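Local coordinates for protein ATP-dependent zinc metalloprotease FtsH (Thermotoga maritima, PDB 4M8A) that probably degrades cytoplasmic and membrane proteins as a processive ATP-dependent zinc metalloprotease of the inner membrane, this chain being its periplasmic domain, at residues V16-D30 / I58-R72. Sequence-based numbering, arbitrary orientation.
Sequences VEDERSVVSEVVIRD and IEKLVSKGIKVSGER
Glu25 and Lys67 lie side by side and point the same way from neighbouring parallel strands, 23-29 and 67-71. With CG anti to the backbone N (chi1 -179°) and its chain extended, Glu25 runs alongside the Lys67 methylenes, Glu25 OE2 3.7 Å from Lys67 CD. The two charges do not meet directly: a water donates to Glu25 OE1 and accepts from Lys67 NZ, while Glu25 OE2 comes 3.0 Å from Ser69 OG on the same face. With alanine in place of Glu25, the bridging water is likely to lose its acceptor and Ser69 OG its carboxylate neighbour. Farther along this face, Val27 CG1 packs on Glu71 CB at 3.6 Å. The Glu71 chain, bent at chi2 (-84°), lays its carboxylate over one face of the Arg29 guanidinium; OE2 stands 3.6 Å from NH1 but well out of the plane, so this salt bridge is charge alone, and Arg29 NH2 has a second partner in Asp31. Backbone bonds stitch the strands from Lys67 N to Ser24 O through to Asp30 N and Glu71 O, Val26 N to Lys67 O being 2.8 Å.

The opposite face is largely apolar. Ile28 CD1 reaches Val68 CG1 at 3.8 Å and also touches Ile58 of helix 55-63, whereas Ile66 CG2 touches both Val23 CG1 and Val26 CG2. Val16 meets Leu61 at about a right angle, CG2 to CD2 3.7 Å, joining the two helices over the sheet. At the rim, Lys60 NZ makes a weak salt bridge with Glu17 OE2. Trp50 of a second subunit packs on Ile28 and Ile58. The interior is thus mainly hydrocarbon, with charges at the rim and on the other face, where water-mediated and out-of-plane pairing between the two strands is probably weaker than direct, in-plane salt bridges.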
# COMPACT_ATOMS: atom_id res chain seq x y z
N VAL B 16 7.88 -3.38 -11.89
CA VAL B 16 7.29 -2.66 -10.78
C VAL B 16 7.16 -3.58 -9.55
O VAL B 16 7.50 -3.18 -8.43
CB VAL B 16 5.93 -2.06 -11.17
CG1 VAL B 16 5.23 -1.46 -9.96
CG2 VAL B 16 6.13 -1.00 -12.25
N GLU B 17 6.72 -4.82 -9.78
CA GLU B 17 6.41 -5.76 -8.70
C GLU B 17 7.64 -6.41 -8.09
O GLU B 17 7.55 -6.98 -7.00
CB GLU B 17 5.47 -6.85 -9.19
CG GLU B 17 4.12 -6.36 -9.64
CD GLU B 17 3.20 -7.48 -10.09
OE1 GLU B 17 3.68 -8.59 -10.42
OE2 GLU B 17 1.97 -7.25 -10.12
N ASP B 18 8.77 -6.34 -8.79
CA ASP B 18 10.02 -6.93 -8.31
C ASP B 18 10.32 -6.43 -6.89
O ASP B 18 10.29 -5.24 -6.63
CB ASP B 18 11.16 -6.56 -9.26
CG ASP B 18 12.35 -7.49 -9.14
OD1 ASP B 18 12.66 -7.90 -8.00
OD2 ASP B 18 12.97 -7.79 -10.17
N GLU B 19 10.59 -7.35 -5.96
CA GLU B 19 10.84 -6.98 -4.57
C GLU B 19 12.07 -6.08 -4.42
O GLU B 19 12.19 -5.33 -3.45
CB GLU B 19 10.95 -8.22 -3.67
CG GLU B 19 12.18 -9.08 -3.91
CD GLU B 19 12.13 -10.41 -3.15
OE1 GLU B 19 11.32 -11.28 -3.53
OE2 GLU B 19 12.90 -10.57 -2.18
N ARG B 20 12.98 -6.18 -5.38
CA ARG B 20 14.11 -5.28 -5.44
C ARG B 20 13.87 -4.36 -6.62
O ARG B 20 14.75 -4.22 -7.46
CB ARG B 20 15.41 -6.05 -5.64
CG ARG B 20 15.32 -7.21 -6.64
CD ARG B 20 16.48 -7.23 -7.62
NE ARG B 20 16.34 -8.27 -8.64
CZ ARG B 20 16.06 -8.04 -9.92
NH1 ARG B 20 15.90 -6.80 -10.35
NH2 ARG B 20 15.94 -9.05 -10.77
N SER B 21 12.68 -3.76 -6.69
CA SER B 21 12.31 -3.07 -7.93
C SER B 21 13.30 -2.01 -8.33
O SER B 21 13.72 -1.15 -7.53
CB SER B 21 10.89 -2.48 -7.95
OG SER B 21 10.69 -1.78 -9.17
N VAL B 22 13.69 -2.08 -9.59
CA VAL B 22 14.71 -1.22 -10.13
C VAL B 22 14.05 0.03 -10.72
O VAL B 22 14.74 0.91 -11.21
CB VAL B 22 15.53 -1.98 -11.21
CG1 VAL B 22 14.69 -2.21 -12.46
CG2 VAL B 22 16.83 -1.25 -11.55
N VAL B 23 12.72 0.13 -10.64
CA VAL B 23 12.04 1.27 -11.28
C VAL B 23 12.15 2.56 -10.47
O VAL B 23 11.74 2.61 -9.30
CB VAL B 23 10.55 1.00 -11.62
CG1 VAL B 23 9.93 2.22 -12.31
CG2 VAL B 23 10.41 -0.25 -12.49
N SER B 24 12.69 3.61 -11.09
CA SER B 24 12.82 4.90 -10.40
C SER B 24 11.74 5.89 -10.80
O SER B 24 11.28 6.67 -9.97
CB SER B 24 14.19 5.51 -10.63
OG SER B 24 14.49 5.56 -12.00
N GLU B 25 11.33 5.88 -12.06
CA GLU B 25 10.41 6.90 -12.56
C GLU B 25 9.58 6.34 -13.69
O GLU B 25 10.07 5.56 -14.52
CB GLU B 25 11.16 8.16 -13.04
CG GLU B 25 10.20 9.25 -13.55
CD GLU B 25 10.88 10.56 -13.84
OE1 GLU B 25 12.12 10.56 -13.96
OE2 GLU B 25 10.17 11.58 -13.97
N VAL B 26 8.31 6.73 -13.71
CA VAL B 26 7.43 6.45 -14.84
C VAL B 26 6.85 7.76 -15.32
O VAL B 26 6.20 8.48 -14.55
CB VAL B 26 6.30 5.48 -14.45
CG1 VAL B 26 5.38 5.23 -15.62
CG2 VAL B 26 6.90 4.14 -13.94
N VAL B 27 7.13 8.09 -16.58
CA VAL B 27 6.57 9.30 -17.17
C VAL B 27 5.37 8.84 -18.01
O VAL B 27 5.51 8.03 -18.93
CB VAL B 27 7.59 10.07 -18.05
CG1 VAL B 27 6.94 11.26 -18.76
CG2 VAL B 27 8.79 10.51 -17.21
N ILE B 28 4.20 9.35 -17.67
CA ILE B 28 2.96 8.99 -18.34
C ILE B 28 2.67 10.08 -19.38
O ILE B 28 2.20 11.18 -19.07
CB ILE B 28 1.80 8.84 -17.35
CG1 ILE B 28 2.15 7.82 -16.26
CG2 ILE B 28 0.52 8.41 -18.07
CD1 ILE B 28 1.03 7.63 -15.20
N ARG B 29 3.02 9.78 -20.62
CA ARG B 29 2.88 10.75 -21.69
C ARG B 29 1.44 10.83 -22.17
O ARG B 29 0.71 9.83 -22.17
CB ARG B 29 3.76 10.35 -22.87
CG ARG B 29 5.26 10.38 -22.58
CD ARG B 29 6.08 9.74 -23.71
NE ARG B 29 5.68 10.26 -25.01
CZ ARG B 29 6.22 11.33 -25.59
NH1 ARG B 29 7.21 11.97 -24.98
NH2 ARG B 29 5.79 11.72 -26.77
N ASP B 30 1.04 12.01 -22.62
CA ASP B 30 -0.32 12.14 -23.12
C ASP B 30 -0.58 11.33 -24.40
O ASP B 30 -1.74 11.10 -24.74
CB ASP B 30 -0.75 13.61 -23.25
CG ASP B 30 -0.18 14.29 -24.47
OD1 ASP B 30 0.82 13.82 -25.03
OD2 ASP B 30 -0.75 15.33 -24.87
N ILE B 58 -1.59 3.71 -10.93
CA ILE B 58 -0.95 4.95 -10.53
C ILE B 58 -0.73 5.04 -9.02
O ILE B 58 0.36 5.38 -8.57
CB ILE B 58 -1.71 6.18 -11.08
CG1 ILE B 58 -1.61 6.16 -12.61
CG2 ILE B 58 -1.15 7.47 -10.52
CD1 ILE B 58 -2.59 7.06 -13.35
N GLU B 59 -1.74 4.71 -8.23
CA GLU B 59 -1.52 4.84 -6.80
C GLU B 59 -0.57 3.76 -6.30
O GLU B 59 0.18 3.99 -5.35
CB GLU B 59 -2.84 4.92 -6.02
CG GLU B 59 -3.73 6.11 -6.41
CD GLU B 59 -3.10 7.49 -6.18
OE1 GLU B 59 -2.31 7.66 -5.22
OE2 GLU B 59 -3.43 8.42 -6.94
N LYS B 60 -0.55 2.61 -6.97
CA LYS B 60 0.45 1.56 -6.69
C LYS B 60 1.88 2.05 -6.92
O LYS B 60 2.77 1.84 -6.08
CB LYS B 60 0.19 0.32 -7.55
CG LYS B 60 1.25 -0.78 -7.44
CD LYS B 60 0.90 -1.95 -8.36
CE LYS B 60 2.05 -2.93 -8.51
NZ LYS B 60 1.67 -4.11 -9.35
N LEU B 61 2.13 2.66 -8.08
CA LEU B 61 3.43 3.27 -8.33
C LEU B 61 3.77 4.29 -7.25
O LEU B 61 4.87 4.27 -6.70
CB LEU B 61 3.41 3.96 -9.69
CG LEU B 61 3.24 3.06 -10.93
CD1 LEU B 61 3.10 3.93 -12.16
CD2 LEU B 61 4.40 2.08 -11.07
N VAL B 62 2.83 5.18 -6.94
CA VAL B 62 3.10 6.22 -5.94
C VAL B 62 3.41 5.62 -4.56
O VAL B 62 4.33 6.06 -3.86
CB VAL B 62 1.94 7.25 -5.85
CG1 VAL B 62 2.14 8.21 -4.67
CG2 VAL B 62 1.82 8.01 -7.15
N SER B 63 2.65 4.61 -4.17
CA SER B 63 2.81 3.99 -2.86
C SER B 63 4.18 3.32 -2.73
O SER B 63 4.70 3.19 -1.63
CB SER B 63 1.69 2.97 -2.62
OG SER B 63 1.90 1.79 -3.38
N LYS B 64 4.76 2.92 -3.86
CA LYS B 64 6.10 2.31 -3.88
C LYS B 64 7.19 3.36 -3.87
O LYS B 64 8.38 3.03 -3.75
CB LYS B 64 6.26 1.41 -5.10
CG LYS B 64 5.38 0.18 -5.05
CD LYS B 64 5.62 -0.69 -6.26
CE LYS B 64 7.10 -1.00 -6.39
NZ LYS B 64 7.59 -1.83 -5.25
N GLY B 65 6.80 4.62 -3.97
CA GLY B 65 7.76 5.71 -3.99
C GLY B 65 8.35 5.95 -5.36
O GLY B 65 9.28 6.75 -5.50
N ILE B 66 7.79 5.28 -6.38
CA ILE B 66 8.22 5.50 -7.77
C ILE B 66 7.75 6.89 -8.18
O ILE B 66 6.63 7.29 -7.86
CB ILE B 66 7.67 4.41 -8.71
CG1 ILE B 66 8.29 3.05 -8.34
CG2 ILE B 66 7.91 4.77 -10.19
CD1 ILE B 66 7.58 1.87 -8.94
N LYS B 67 8.62 7.64 -8.83
CA LYS B 67 8.27 8.98 -9.28
C LYS B 67 7.35 8.87 -10.48
O LYS B 67 7.72 8.29 -11.51
CB LYS B 67 9.54 9.75 -9.66
CG LYS B 67 9.27 11.19 -10.08
CD LYS B 67 10.60 11.93 -10.30
CE LYS B 67 10.35 13.38 -10.70
NZ LYS B 67 11.64 14.07 -11.02
N VAL B 68 6.15 9.43 -10.37
CA VAL B 68 5.18 9.41 -11.46
C VAL B 68 4.99 10.84 -11.94
O VAL B 68 4.67 11.73 -11.14
CB VAL B 68 3.83 8.84 -11.01
CG1 VAL B 68 2.81 8.93 -12.14
CG2 VAL B 68 4.01 7.40 -10.52
N SER B 69 5.17 11.06 -13.24
CA SER B 69 5.17 12.40 -13.85
C SER B 69 4.35 12.35 -15.12
O SER B 69 4.60 11.50 -15.96
CB SER B 69 6.60 12.80 -14.26
OG SER B 69 7.50 12.73 -13.15
N GLY B 70 3.40 13.26 -15.27
CA GLY B 70 2.73 13.42 -16.55
C GLY B 70 3.57 14.21 -17.54
O GLY B 70 4.44 14.99 -17.15
N GLU B 71 3.31 14.02 -18.83
CA GLU B 71 4.04 14.74 -19.87
C GLU B 71 3.08 15.12 -20.98
O GLU B 71 2.12 14.39 -21.24
CB GLU B 71 5.19 13.87 -20.44
CG GLU B 71 6.05 14.52 -21.54
CD GLU B 71 5.46 14.42 -22.95
OE1 GLU B 71 4.51 13.63 -23.18
OE2 GLU B 71 5.93 15.14 -23.86
N ARG B 72 3.33 16.25 -21.63
CA ARG B 72 2.56 16.63 -22.81
C ARG B 72 3.42 17.52 -23.70
O ARG B 72 4.51 17.93 -23.28
CB ARG B 72 1.30 17.40 -22.42
CG ARG B 72 1.59 18.74 -21.76
CD ARG B 72 0.32 19.39 -21.26
NE ARG B 72 -0.22 18.63 -20.13
CZ ARG B 72 -1.48 18.70 -19.72
NH1 ARG B 72 -2.35 19.51 -20.33
NH2 ARG B 72 -1.86 17.98 -18.67
OXT ARG B 72 3.02 17.85 -24.82
O HOH W 1 13.26 12.67 -12.82